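PDB 6LA0: glycoside hydrolase family 5 from Aspergillus oryzae, which acts as a family 5 glycoside hydrolase with rutinosidase activity, and probably also splits glucose units from the non-reducing ends of beta-1,3-glucans. Local coordinates for residues G25-Q30 / L88-T93; I72-I77 / L114-D119; D76-A81 / T123-H128; I129-H134 / Q182-E187. All coordinates share one frame; numbering follows the deposited sequence.

Contact 1 closes the first loop. It brings residues 25-30, just after strand 19-23, back to the end of strand 87-92. Contacts 2 and 3 open inside that loop, on helix 74-81, and close beyond it on helix 110-125, so both cross contact 1. They share Asp76 and Ile77 and run side by side along the same helix pair, contact 3 closing later than contact 2. Contact 4 follows in series and joins strand 128-133 to strand 184-187. Contact 1 meets contact 4 through the sheet, where Arg89 forms a salt bridge with Glu187. Leu88 and Ile90 connect that sheet to the helices of contacts 2 and 3.

Contact 1. Residues G25-Q30 / L88-T93; sequences GGWLVQ and LRIPTT
Val29, Leu28 and Trp27 pack along strand residues Ile90 to Thr93, mostly through methyl groups. Val29 makes the broadest contact. Its CG2 lies anti to its own carbonyl carbon, which aims this methyl at the strand backbone. There CG2 is 3.5 Å from Pro91 O and 3.8 Å from Pro91 CB. The CG2 of Thr93 touches the same methyl. Leu28 CD1 touches the CG2 methyls of both Ile90 and Thr92. The Trp27 ring brings CZ3 to within 3.7 Å of Ile90 CG2 at an oblique angle. Leu28 CG covers one face of the indole near its rim.

No direct hydrogen bond joins the two segments. Two waters make the polar link instead. Water 1 donates to Leu28 O at 2.8 Å and accepts from Thr93 N at 2.9 Å. Water 2 accepts from Leu28 N at 2.8 Å and donates to Pro91 O at 2.7 Å. Within the loop, Gln30 NE2 donates to Trp27 O at 3.0 Å. It comes from above the carbonyl plane, 62° out of it. Trp27 NE1 bonds to Tyr68 O, which holds the pyrrole N-H of the indole.

The loop follows strand 19-23 and rests against the C-terminal end of strand 87-92 in the barrel. All touching residues are buried. The chemistry therefore implies an apolar seam with a water-mediated polar link, in which water 1 and water 2 carry the C=O and N-H of Leu28 to Thr93 N and Pro91 O.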
loop_
_atom_site.group_PDB
_atom_site.type_symbol
_atom_site.label_atom_id
_atom_site.label_comp_id
_atom_site.label_asym_id
_atom_site.label_seq_id
_atom_site.Cartn_x
_atom_site.Cartn_y
_atom_site.Cartn_z
ATOM N N GLY A 25 7.439 0.632 0.739
ATOM C CA GLY A 25 7.049 1.504 1.827
ATOM C C GLY A 25 8.209 2.338 2.339
ATOM O O GLY A 25 9.387 2.024 2.140
ATOM N N GLY A 26 7.854 3.438 3.003
ATOM C CA GLY A 26 8.831 4.329 3.605
ATOM C C GLY A 26 9.666 5.139 2.636
ATOM O O GLY A 26 10.617 5.792 3.070
ATOM N N TRP A 27 9.333 5.124 1.344
ATOM C CA TRP A 27 10.134 5.761 0.306
ATOM C C TRP A 27 9.552 7.106 -0.119
ATOM O O TRP A 27 10.203 8.148 0.040
ATOM C CB TRP A 27 10.265 4.813 -0.897
ATOM C CG TRP A 27 11.009 5.363 -2.083
ATOM C CD1 TRP A 27 12.126 6.177 -2.069
ATOM C CD2 TRP A 27 10.708 5.120 -3.462
ATOM N NE1 TRP A 27 12.522 6.454 -3.362
ATOM C CE2 TRP A 27 11.666 5.823 -4.234
ATOM C CE3 TRP A 27 9.712 4.391 -4.122
ATOM C CZ2 TRP A 27 11.655 5.806 -5.630
ATOM C CZ3 TRP A 27 9.709 4.366 -5.506
ATOM C CH2 TRP A 27 10.667 5.082 -6.247
ATOM N N LEU A 28 8.340 7.107 -0.685
ATOM C CA LEU A 28 7.669 8.345 -1.056
ATOM C C LEU A 28 6.551 8.707 -0.082
ATOM O O LEU A 28 5.954 9.784 -0.212
ATOM C CB LEU A 28 7.126 8.237 -2.488
ATOM C CG LEU A 28 8.126 7.737 -3.540
ATOM C CD1 LEU A 28 7.433 7.495 -4.866
ATOM C CD2 LEU A 28 9.206 8.802 -3.726
ATOM N N VAL A 29 6.268 7.825 0.877
ATOM C CA VAL A 29 5.413 8.081 2.031
ATOM C C VAL A 29 6.249 7.781 3.267
ATOM O O VAL A 29 6.832 6.696 3.361
ATOM C CB VAL A 29 4.160 7.179 2.012
ATOM C CG1 VAL A 29 3.337 7.353 3.285
ATOM C CG2 VAL A 29 3.304 7.440 0.773
ATOM N N GLN A 30 6.322 8.721 4.205
ATOM C CA GLN A 30 7.180 8.555 5.377
ATOM C C GLN A 30 6.360 8.106 6.580
ATOM O O GLN A 30 5.286 8.654 6.846
ATOM C CB GLN A 30 7.931 9.857 5.718
ATOM C CG GLN A 30 8.583 10.559 4.528
ATOM C CD GLN A 30 9.495 9.649 3.742
ATOM O OE1 GLN A 30 10.201 8.813 4.314
ATOM N NE2 GLN A 30 9.477 9.787 2.430
ATOM N N LEU A 88 5.224 -4.470 -8.016
ATOM C CA LEU A 88 5.628 -3.479 -7.024
ATOM C C LEU A 88 4.422 -2.608 -6.702
ATOM O O LEU A 88 3.829 -2.009 -7.607
ATOM C CB LEU A 88 6.787 -2.609 -7.529
ATOM C CG LEU A 88 8.104 -3.299 -7.901
ATOM C CD1 LEU A 88 9.049 -2.310 -8.561
ATOM C CD2 LEU A 88 8.754 -3.951 -6.679
ATOM N N ARG A 89 4.051 -2.549 -5.421
ATOM C CA ARG A 89 3.075 -1.576 -4.939
ATOM C C ARG A 89 3.840 -0.394 -4.359
ATOM O O ARG A 89 4.662 -0.568 -3.453
ATOM C CB ARG A 89 2.143 -2.168 -3.885
ATOM C CG ARG A 89 1.037 -1.203 -3.434
ATOM C CD ARG A 89 -0.037 -1.958 -2.637
ATOM N NE ARG A 89 -1.143 -1.118 -2.162
ATOM C CZ ARG A 89 -1.271 -0.667 -0.917
ATOM N NH1 ARG A 89 -0.343 -0.937 -0.019
ATOM N NH2 ARG A 89 -2.330 0.059 -0.562
ATOM N N ILE A 90 3.559 0.798 -4.869
ATOM C CA ILE A 90 4.331 1.994 -4.562
ATOM C C ILE A 90 3.394 3.032 -3.954
ATOM O O ILE A 90 2.685 3.743 -4.671
ATOM C CB ILE A 90 5.034 2.540 -5.817
ATOM C CG1 ILE A 90 5.678 1.381 -6.592
ATOM C CG2 ILE A 90 6.052 3.632 -5.437
ATOM C CD1 ILE A 90 6.583 1.811 -7.729
ATOM N N PRO A 91 3.362 3.149 -2.629
ATOM C CA PRO A 91 2.581 4.221 -1.999
ATOM C C PRO A 91 3.175 5.603 -2.268
ATOM O O PRO A 91 4.389 5.811 -2.182
ATOM C CB PRO A 91 2.652 3.869 -0.502
ATOM C CG PRO A 91 2.903 2.394 -0.479
ATOM C CD PRO A 91 3.817 2.148 -1.645
ATOM N N THR A 92 2.295 6.553 -2.596
ATOM C CA THR A 92 2.667 7.950 -2.789
ATOM C C THR A 92 1.735 8.830 -1.968
ATOM O O THR A 92 0.603 8.446 -1.658
ATOM C CB THR A 92 2.589 8.384 -4.268
ATOM O OG1 THR A 92 1.223 8.387 -4.695
ATOM C CG2 THR A 92 3.394 7.443 -5.172
ATOM N N THR A 93 2.199 10.033 -1.633
ATOM C CA THR A 93 1.283 10.982 -1.015
ATOM C C THR A 93 0.577 11.787 -2.104
ATOM O O THR A 93 1.009 11.840 -3.261
ATOM C CB THR A 93 1.996 11.936 -0.053
ATOM O OG1 THR A 93 2.788 12.862 -0.809
ATOM C CG2 THR A 93 2.872 11.175 0.952
HETATM O O HOH W 1 4.762 11.372 -2.143
HETATM O O HOH W 2 6.601 4.955 -0.909
#

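Contact 2. Residues I72-I77 / L114-D119; sequences ITERDI and LKQIAD
Ile117 and Gln116 meet the start of helix 74-81, and Ile117 carries most of the contact. Residues 114-119 begin with Leu114, whose side chain touches Ile90 of strand 87-92. Within the helix, Lys115 NZ forms a salt bridge with Asp119 OD2 at 3.1 Å, one turn on, using the syn lone pair of that oxygen.

Gln116 is exposed to solvent. Its CG is 3.7 Å from Glu74 OE2. The two side chains cross at about a right angle, and the carboxylate and amide planes are 83° apart.

Ile117 splits its contacts between two branches. CG1 is anti to the carbonyl carbon (chi1 -65°), and it carries CD1 to the first turn of the opposite helix. There CD1 sits 3.8 Å from Glu74 N and 4.0 Å from Glu74 CG. The other branch, CG2, packs 3.8 Å from Ile77 CD1, the two side chains crossing at a slant. Ala118 faces the sheet side, near Ile129 and Tyr184.

Thr73 is the N-cap of helix 74-81, and its N donates to Asp76 OD2 at 2.9 Å. Trp27 lies against both Ile72 and Ile117 and borders the contact on the barrel side. The arrangement is that of two neighbouring helices in the outer layer of a TIM barrel, with strand 87-92 between them in sequence.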
loop_
_atom_site.group_PDB
_atom_site.type_symbol
_atom_site.label_atom_id
_atom_site.label_comp_id
_atom_site.label_asym_id
_atom_site.label_seq_id
_atom_site.Cartn_x
_atom_site.Cartn_y
_atom_site.Cartn_z
ATOM N N ILE A 72 15.363 3.883 -2.015
ATOM C CA ILE A 72 15.074 2.817 -2.971
ATOM C C ILE A 72 15.783 3.163 -4.272
ATOM O O ILE A 72 15.534 4.228 -4.857
ATOM C CB ILE A 72 13.564 2.631 -3.223
ATOM C CG1 ILE A 72 12.844 2.123 -1.969
ATOM C CG2 ILE A 72 13.328 1.693 -4.409
ATOM C CD1 ILE A 72 13.212 0.697 -1.549
ATOM N N THR A 73 16.650 2.264 -4.733
ATOM C CA THR A 73 17.411 2.452 -5.958
ATOM C C THR A 73 17.246 1.232 -6.856
ATOM O O THR A 73 16.682 0.205 -6.461
ATOM C CB THR A 73 18.901 2.680 -5.667
ATOM O OG1 THR A 73 19.436 1.519 -5.014
ATOM C CG2 THR A 73 19.095 3.906 -4.779
ATOM N N GLU A 74 17.784 1.348 -8.074
ATOM C CA GLU A 74 17.693 0.242 -9.024
ATOM C C GLU A 74 18.398 -1.014 -8.510
ATOM O O GLU A 74 18.024 -2.124 -8.902
ATOM C CB GLU A 74 18.241 0.679 -10.383
ATOM C CG GLU A 74 17.529 1.926 -10.916
ATOM C CD GLU A 74 17.988 2.354 -12.297
ATOM O OE1 GLU A 74 19.004 1.822 -12.790
ATOM O OE2 GLU A 74 17.332 3.239 -12.887
ATOM N N ARG A 75 19.393 -0.875 -7.620
ATOM C CA ARG A 75 20.016 -2.065 -7.040
ATOM C C ARG A 75 19.024 -2.845 -6.186
ATOM O O ARG A 75 19.034 -4.085 -6.177
ATOM C CB ARG A 75 21.252 -1.692 -6.207
ATOM C CG ARG A 75 22.324 -0.892 -6.946
ATOM C CD ARG A 75 23.173 -1.760 -7.902
ATOM N NE ARG A 75 22.503 -2.059 -9.177
ATOM C CZ ARG A 75 22.132 -1.162 -10.093
ATOM N NH1 ARG A 75 22.362 0.142 -9.928
ATOM N NH2 ARG A 75 21.531 -1.577 -11.200
ATOM N N ASP A 76 18.168 -2.139 -5.445
ATOM C CA ASP A 76 17.097 -2.822 -4.722
ATOM C C ASP A 76 16.154 -3.550 -5.678
ATOM O O ASP A 76 15.648 -4.638 -5.360
ATOM C CB ASP A 76 16.328 -1.824 -3.855
ATOM C CG ASP A 76 17.226 -1.104 -2.862
ATOM O OD1 ASP A 76 17.966 -1.798 -2.137
ATOM O OD2 ASP A 76 17.193 0.147 -2.798
ATOM N N ILE A 77 15.899 -2.966 -6.853
ATOM C CA ILE A 77 15.031 -3.633 -7.819
ATOM C C ILE A 77 15.701 -4.899 -8.345
ATOM O O ILE A 77 15.059 -5.947 -8.484
ATOM C CB ILE A 77 14.639 -2.673 -8.965
ATOM C CG1 ILE A 77 14.015 -1.389 -8.415
ATOM C CG2 ILE A 77 13.692 -3.382 -9.932
ATOM C CD1 ILE A 77 12.745 -1.593 -7.617
ATOM N N LEU A 114 9.641 8.131 -9.083
ATOM C CA LEU A 114 8.683 7.085 -9.416
ATOM C C LEU A 114 8.892 6.580 -10.838
ATOM O O LEU A 114 8.902 5.365 -11.078
ATOM C CB LEU A 114 7.262 7.611 -9.213
ATOM C CG LEU A 114 6.090 6.690 -9.548
ATOM C CD1 LEU A 114 6.147 5.417 -8.687
ATOM C CD2 LEU A 114 4.794 7.438 -9.324
ATOM N N LYS A 115 9.101 7.495 -11.791
ATOM C CA LYS A 115 9.278 7.095 -13.187
ATOM C C LYS A 115 10.601 6.367 -13.397
ATOM O O LYS A 115 10.643 5.341 -14.086
ATOM C CB LYS A 115 9.190 8.321 -14.110
ATOM C CG LYS A 115 9.679 8.057 -15.530
ATOM C CD LYS A 115 9.534 9.289 -16.431
ATOM C CE LYS A 115 9.596 8.895 -17.901
ATOM N NZ LYS A 115 8.514 7.907 -18.280
ATOM N N GLN A 116 11.690 6.874 -12.816
ATOM C CA GLN A 116 12.981 6.216 -12.997
ATOM C C GLN A 116 12.935 4.775 -12.507
ATOM O O GLN A 116 13.365 3.852 -13.211
ATOM C CB GLN A 116 14.074 6.991 -12.272
ATOM C CG GLN A 116 15.422 6.347 -12.389
ATOM C CD GLN A 116 16.503 7.254 -11.876
ATOM O OE1 GLN A 116 16.441 7.717 -10.738
ATOM N NE2 GLN A 116 17.496 7.529 -12.712
ATOM N N ILE A 117 12.398 4.562 -11.306
ATOM C CA ILE A 117 12.338 3.218 -10.741
ATOM C C ILE A 117 11.335 2.349 -11.495
ATOM O O ILE A 117 11.625 1.191 -11.816
ATOM C CB ILE A 117 12.022 3.292 -9.238
ATOM C CG1 ILE A 117 13.180 3.980 -8.508
ATOM C CG2 ILE A 117 11.754 1.895 -8.676
ATOM C CD1 ILE A 117 14.546 3.310 -8.706
ATOM N N ALA A 118 10.143 2.887 -11.796
ATOM C CA ALA A 118 9.125 2.069 -12.459
ATOM C C ALA A 118 9.560 1.690 -13.870
ATOM O O ALA A 118 9.398 0.537 -14.288
ATOM C CB ALA A 118 7.777 2.797 -12.504
ATOM N N ASP A 119 10.100 2.656 -14.626
ATOM C CA ASP A 119 10.572 2.369 -15.978
ATOM C C ASP A 119 11.584 1.232 -15.971
ATOM O O ASP A 119 11.559 0.361 -16.849
ATOM C CB ASP A 119 11.195 3.624 -16.600
ATOM C CG ASP A 119 10.161 4.616 -17.104
ATOM O OD1 ASP A 119 8.946 4.344 -16.987
ATOM O OD2 ASP A 119 10.575 5.677 -17.630
#

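Contact 3. Residues D76-A81 / T123-H128; sequences DIDKLA and TKYGMH
Asp78 OD1 is gripped by two tyrosine hydroxyls. Tyr125 OH donates to it at 2.7 Å, approaching from above the carboxylate plane, 48° out of it. Tyr120 OH is the second partner. Lys124 NZ adds a long salt bridge to Asp78 OD1 at 3.8 Å and donates to Tyr125 OH at 2.9 Å. The other oxygen, Asp78 OD2, pairs with Arg75. These bonds should hold the carboxylate firmly at the partly exposed end of the contact.

The Tyr125 ring stands 74° from the carboxylate plane, with Asp78 OD1 at its edge. One face receives Ala81 CB, 3.4 Å from the ring centroid and only 9° off the normal, a CH-pi contact. Lys124 CG covers the opposite face. The phenol ring is thus clamped between two aliphatic groups.

Further in, Met127 runs extended beyond CG and ends at CE, 3.8 Å from Ala81 CB. Ile77 CG2 touches Met127 CE at 3.9 Å.

The contact joins the last part of helix 74-81 to residues 123-127, where helix 110-125 runs on toward strand 128-133. Met127 and Leu80 both rest on Leu88, so strand 87-92 lies beneath the pair.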
loop_
_atom_site.group_PDB
_atom_site.type_symbol
_atom_site.label_atom_id
_atom_site.label_comp_id
_atom_site.label_asym_id
_atom_site.label_seq_id
_atom_site.Cartn_x
_atom_site.Cartn_y
_atom_site.Cartn_z
ATOM N N ASP A 76 18.168 -2.139 -5.445
ATOM C CA ASP A 76 17.097 -2.822 -4.722
ATOM C C ASP A 76 16.154 -3.550 -5.678
ATOM O O ASP A 76 15.648 -4.638 -5.360
ATOM C CB ASP A 76 16.328 -1.824 -3.855
ATOM C CG ASP A 76 17.226 -1.104 -2.862
ATOM O OD1 ASP A 76 17.966 -1.798 -2.137
ATOM O OD2 ASP A 76 17.193 0.147 -2.798
ATOM N N ILE A 77 15.899 -2.966 -6.853
ATOM C CA ILE A 77 15.031 -3.633 -7.819
ATOM C C ILE A 77 15.701 -4.899 -8.345
ATOM O O ILE A 77 15.059 -5.947 -8.484
ATOM C CB ILE A 77 14.639 -2.673 -8.965
ATOM C CG1 ILE A 77 14.015 -1.389 -8.415
ATOM C CG2 ILE A 77 13.692 -3.382 -9.932
ATOM C CD1 ILE A 77 12.745 -1.593 -7.617
ATOM N N ASP A 78 17.004 -4.825 -8.638
ATOM C CA ASP A 78 17.738 -6.021 -9.045
ATOM C C ASP A 78 17.594 -7.142 -8.023
ATOM O O ASP A 78 17.369 -8.305 -8.385
ATOM C CB ASP A 78 19.218 -5.707 -9.232
ATOM C CG ASP A 78 19.483 -4.669 -10.298
ATOM O OD1 ASP A 78 18.649 -4.476 -11.212
ATOM O OD2 ASP A 78 20.566 -4.065 -10.226
ATOM N N LYS A 79 17.750 -6.819 -6.735
ATOM C CA LYS A 79 17.624 -7.857 -5.716
ATOM C C LYS A 79 16.215 -8.443 -5.682
ATOM O O LYS A 79 16.050 -9.651 -5.474
ATOM C CB LYS A 79 18.006 -7.310 -4.345
ATOM C CG LYS A 79 18.055 -8.379 -3.285
ATOM C CD LYS A 79 18.563 -7.816 -1.974
ATOM C CE LYS A 79 20.082 -7.831 -1.905
ATOM N NZ LYS A 79 20.518 -7.470 -0.536
ATOM N N LEU A 80 15.183 -7.613 -5.869
ATOM C CA LEU A 80 13.818 -8.146 -5.920
ATOM C C LEU A 80 13.627 -9.078 -7.110
ATOM O O LEU A 80 13.052 -10.165 -6.971
ATOM C CB LEU A 80 12.800 -7.000 -5.975
ATOM C CG LEU A 80 12.733 -6.148 -4.703
ATOM C CD1 LEU A 80 12.031 -4.805 -4.949
ATOM C CD2 LEU A 80 12.051 -6.942 -3.580
ATOM N N ALA A 81 14.110 -8.672 -8.285
ATOM C CA ALA A 81 13.967 -9.497 -9.480
ATOM C C ALA A 81 14.723 -10.817 -9.362
ATOM O O ALA A 81 14.277 -11.835 -9.908
ATOM C CB ALA A 81 14.453 -8.728 -10.705
ATOM N N THR A 123 11.039 -2.145 -17.812
ATOM C CA THR A 123 11.859 -2.365 -18.999
ATOM C C THR A 123 12.761 -3.574 -18.834
ATOM O O THR A 123 12.874 -4.409 -19.739
ATOM C CB THR A 123 12.707 -1.128 -19.295
ATOM O OG1 THR A 123 11.846 -0.041 -19.658
ATOM C CG2 THR A 123 13.669 -1.406 -20.435
ATOM N N LYS A 124 13.417 -3.690 -17.680
ATOM C CA LYS A 124 14.404 -4.745 -17.513
ATOM C C LYS A 124 13.771 -6.075 -17.117
ATOM O O LYS A 124 14.229 -7.128 -17.566
ATOM C CB LYS A 124 15.446 -4.328 -16.482
ATOM C CG LYS A 124 16.527 -5.364 -16.337
ATOM C CD LYS A 124 17.857 -4.739 -16.013
ATOM C CE LYS A 124 18.906 -5.827 -15.883
ATOM N NZ LYS A 124 19.779 -5.566 -14.714
ATOM N N TYR A 125 12.717 -6.052 -16.294
ATOM C CA TYR A 125 12.214 -7.270 -15.663
ATOM C C TYR A 125 10.749 -7.580 -15.945
ATOM O O TYR A 125 10.280 -8.663 -15.562
ATOM C CB TYR A 125 12.422 -7.201 -14.141
ATOM C CG TYR A 125 13.877 -7.042 -13.767
ATOM C CD1 TYR A 125 14.799 -8.032 -14.074
ATOM C CD2 TYR A 125 14.338 -5.886 -13.134
ATOM C CE1 TYR A 125 16.133 -7.887 -13.750
ATOM C CE2 TYR A 125 15.667 -5.740 -12.799
ATOM C CZ TYR A 125 16.560 -6.742 -13.111
ATOM O OH TYR A 125 17.894 -6.591 -12.781
ATOM N N GLY A 126 10.013 -6.673 -16.582
ATOM C CA GLY A 126 8.615 -6.920 -16.882
ATOM C C GLY A 126 7.664 -6.840 -15.710
ATOM O O GLY A 126 6.603 -7.464 -15.753
ATOM N N MET A 127 8.000 -6.092 -14.662
ATOM C CA MET A 127 7.123 -6.041 -13.502
ATOM C C MET A 127 5.883 -5.199 -13.776
ATOM O O MET A 127 5.875 -4.324 -14.654
ATOM C CB MET A 127 7.861 -5.481 -12.285
ATOM C CG MET A 127 9.129 -6.252 -11.891
ATOM S SD MET A 127 9.773 -5.730 -10.296
ATOM C CE MET A 127 11.380 -6.523 -10.310
ATOM N N HIS A 128 4.825 -5.479 -13.013
ATOM C CA HIS A 128 3.621 -4.657 -12.991
ATOM C C HIS A 128 3.712 -3.676 -11.831
ATOM O O HIS A 128 4.268 -4.005 -10.780
ATOM C CB HIS A 128 2.374 -5.533 -12.836
ATOM C CG HIS A 128 1.083 -4.812 -13.084
ATOM N ND1 HIS A 128 0.593 -4.580 -14.351
ATOM C CD2 HIS A 128 0.166 -4.301 -12.226
ATOM C CE1 HIS A 128 -0.565 -3.943 -14.265
ATOM N NE2 HIS A 128 -0.845 -3.756 -12.988
#

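Contact 4. Residues I129-H134 / Q182-E187; sequences IIVDVH and QSYTIE
Strands 129-133 and 184-187 pair in parallel in the TIM barrel, Ile129 beside Tyr184 and Asp132 beside Glu187. The short segments run at 22° to each other. Five backbone hydrogen bonds join them, from Ile129 N to Ser183 O at the start to Val133 N to Glu187 O at the end, both 2.9 Å. Thr185 and Glu187 each give their N-H and C=O to the neighbouring strand.

Glu187 is covered most by the other strand. Its CB lies 3.6 Å from Val131 O. CG is anti to the backbone N (chi1 -179°), and the extended chain crosses toward strand 129-133. CG and CD both pass Asp132 OD1. At the tip, OE1 is 3.6 Å from Asp132 CB and equally near Ile130 CG2. The two side chains cross at a slant, with Asp132 OD1 3.9 Å from Glu187 OE1, like charges close together. Arg89 of strand 87-92 binds OE1 through NE, while OE2 lies near the carboxylate of Asp260, another like-charge approach.

Ile130 and Thr185 stand on the same face as these acids. The other face carries Ile129, Val131, Tyr184 and Ile186, turned to the outer helices. There the Tyr184 ring lies alongside Ile129, and Val131 CG2 meets its edge at CD2, 3.8 Å away. Phe174 and Ile122 also touch Tyr184.

At the strand end, His134 ND1 donates to Asp132 OD2 at 2.7 Å. Asp132 OD2 accepts with its syn lone pair and sits 28° out of the imidazole plane.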
loop_
_atom_site.group_PDB
_atom_site.type_symbol
_atom_site.label_atom_id
_atom_site.label_comp_id
_atom_site.label_asym_id
_atom_site.label_seq_id
_atom_site.Cartn_x
_atom_site.Cartn_y
_atom_site.Cartn_z
ATOM N N ILE A 129 3.163 -2.471 -12.019
ATOM C CA ILE A 129 3.256 -1.393 -11.030
ATOM C C ILE A 129 1.853 -1.003 -10.570
ATOM O O ILE A 129 1.009 -0.626 -11.391
ATOM C CB ILE A 129 3.982 -0.154 -11.590
ATOM C CG1 ILE A 129 5.351 -0.517 -12.190
ATOM C CG2 ILE A 129 4.121 0.906 -10.495
ATOM C CD1 ILE A 129 6.363 -1.002 -11.173
ATOM N N ILE A 130 1.627 -1.056 -9.253
ATOM C CA ILE A 130 0.438 -0.507 -8.604
ATOM C C ILE A 130 0.823 0.871 -8.064
ATOM O O ILE A 130 1.653 0.983 -7.152
ATOM C CB ILE A 130 -0.074 -1.424 -7.478
ATOM C CG1 ILE A 130 -0.641 -2.739 -8.024
ATOM C CG2 ILE A 130 -1.172 -0.742 -6.659
ATOM C CD1 ILE A 130 -0.754 -3.838 -6.966
ATOM N N VAL A 131 0.248 1.927 -8.632
ATOM C CA VAL A 131 0.497 3.278 -8.150
ATOM C C VAL A 131 -0.581 3.567 -7.109
ATOM O O VAL A 131 -1.771 3.611 -7.434
ATOM C CB VAL A 131 0.486 4.299 -9.294
ATOM C CG1 VAL A 131 0.764 5.694 -8.765
ATOM C CG2 VAL A 131 1.517 3.928 -10.350
ATOM N N ASP A 132 -0.171 3.718 -5.848
ATOM C CA ASP A 132 -1.101 3.818 -4.728
ATOM C C ASP A 132 -1.119 5.261 -4.231
ATOM O O ASP A 132 -0.068 5.824 -3.922
ATOM C CB ASP A 132 -0.707 2.815 -3.629
ATOM C CG ASP A 132 -1.182 3.218 -2.237
ATOM O OD1 ASP A 132 -2.359 3.564 -2.064
ATOM O OD2 ASP A 132 -0.369 3.171 -1.292
ATOM N N VAL A 133 -2.299 5.877 -4.203
ATOM C CA VAL A 133 -2.455 7.203 -3.613
ATOM C C VAL A 133 -2.880 6.973 -2.169
ATOM O O VAL A 133 -4.055 6.730 -1.881
ATOM C CB VAL A 133 -3.456 8.079 -4.371
ATOM C CG1 VAL A 133 -3.418 9.502 -3.799
ATOM C CG2 VAL A 133 -3.166 8.083 -5.891
ATOM N N HIS A 134 -1.893 7.035 -1.269
ATOM C CA HIS A 134 -2.055 6.636 0.118
ATOM C C HIS A 134 -2.898 7.643 0.894
ATOM O O HIS A 134 -3.728 7.253 1.722
ATOM C CB HIS A 134 -0.659 6.499 0.753
ATOM C CG HIS A 134 -0.478 5.315 1.659
ATOM N ND1 HIS A 134 -0.742 4.017 1.269
ATOM C CD2 HIS A 134 -0.018 5.238 2.932
ATOM C CE1 HIS A 134 -0.463 3.196 2.268
ATOM N NE2 HIS A 134 -0.034 3.913 3.292
ATOM N N GLN A 182 0.066 -0.181 -20.233
ATOM C CA GLN A 182 -0.409 -1.527 -19.895
ATOM C C GLN A 182 0.282 -2.106 -18.662
ATOM O O GLN A 182 -0.054 -3.222 -18.232
ATOM C CB GLN A 182 -0.213 -2.456 -21.100
ATOM C CG GLN A 182 1.247 -2.691 -21.477
ATOM C CD GLN A 182 1.774 -1.666 -22.476
ATOM O OE1 GLN A 182 1.126 -0.653 -22.746
ATOM N NE2 GLN A 182 2.950 -1.937 -23.036
ATOM N N SER A 183 1.227 -1.366 -18.087
ATOM C CA SER A 183 2.030 -1.815 -16.960
ATOM C C SER A 183 1.518 -1.325 -15.614
ATOM O O SER A 183 2.125 -1.654 -14.592
ATOM C CB SER A 183 3.480 -1.350 -17.127
ATOM O OG SER A 183 4.091 -1.951 -18.246
ATOM N N TYR A 184 0.439 -0.546 -15.572
ATOM C CA TYR A 184 0.066 0.143 -14.345
ATOM C C TYR A 184 -1.358 -0.185 -13.913
ATOM O O TYR A 184 -2.266 -0.271 -14.738
ATOM C CB TYR A 184 0.204 1.663 -14.501
ATOM C CG TYR A 184 1.614 2.115 -14.807
ATOM C CD1 TYR A 184 2.103 2.103 -16.107
ATOM C CD2 TYR A 184 2.460 2.545 -13.790
ATOM C CE1 TYR A 184 3.400 2.513 -16.391
ATOM C CE2 TYR A 184 3.752 2.946 -14.060
ATOM C CZ TYR A 184 4.216 2.935 -15.363
ATOM O OH TYR A 184 5.502 3.345 -15.612
ATOM N N THR A 185 -1.537 -0.329 -12.603
ATOM C CA THR A 185 -2.838 -0.377 -11.953
ATOM C C THR A 185 -2.965 0.842 -11.051
ATOM O O THR A 185 -2.042 1.144 -10.285
ATOM C CB THR A 185 -2.975 -1.681 -11.143
ATOM O OG1 THR A 185 -3.153 -2.776 -12.044
ATOM C CG2 THR A 185 -4.143 -1.624 -10.160
ATOM N N ILE A 186 -4.093 1.546 -11.134
ATOM C CA ILE A 186 -4.292 2.779 -10.381
ATOM C C ILE A 186 -5.100 2.488 -9.118
ATOM O O ILE A 186 -6.234 2.001 -9.191
ATOM C CB ILE A 186 -4.960 3.864 -11.245
ATOM C CG1 ILE A 186 -4.000 4.314 -12.347
ATOM C CG2 ILE A 186 -5.372 5.020 -10.366
ATOM C CD1 ILE A 186 -4.545 5.417 -13.263
ATOM N N GLU A 187 -4.514 2.792 -7.954
ATOM C CA GLU A 187 -5.180 2.615 -6.664
ATOM C C GLU A 187 -5.449 3.980 -6.033
ATOM O O GLU A 187 -4.534 4.590 -5.450
ATOM C CB GLU A 187 -4.333 1.733 -5.727
ATOM C CG GLU A 187 -4.972 1.469 -4.349
ATOM C CD GLU A 187 -4.343 0.296 -3.598
ATOM O OE1 GLU A 187 -3.113 0.104 -3.703
ATOM O OE2 GLU A 187 -5.083 -0.437 -2.902
#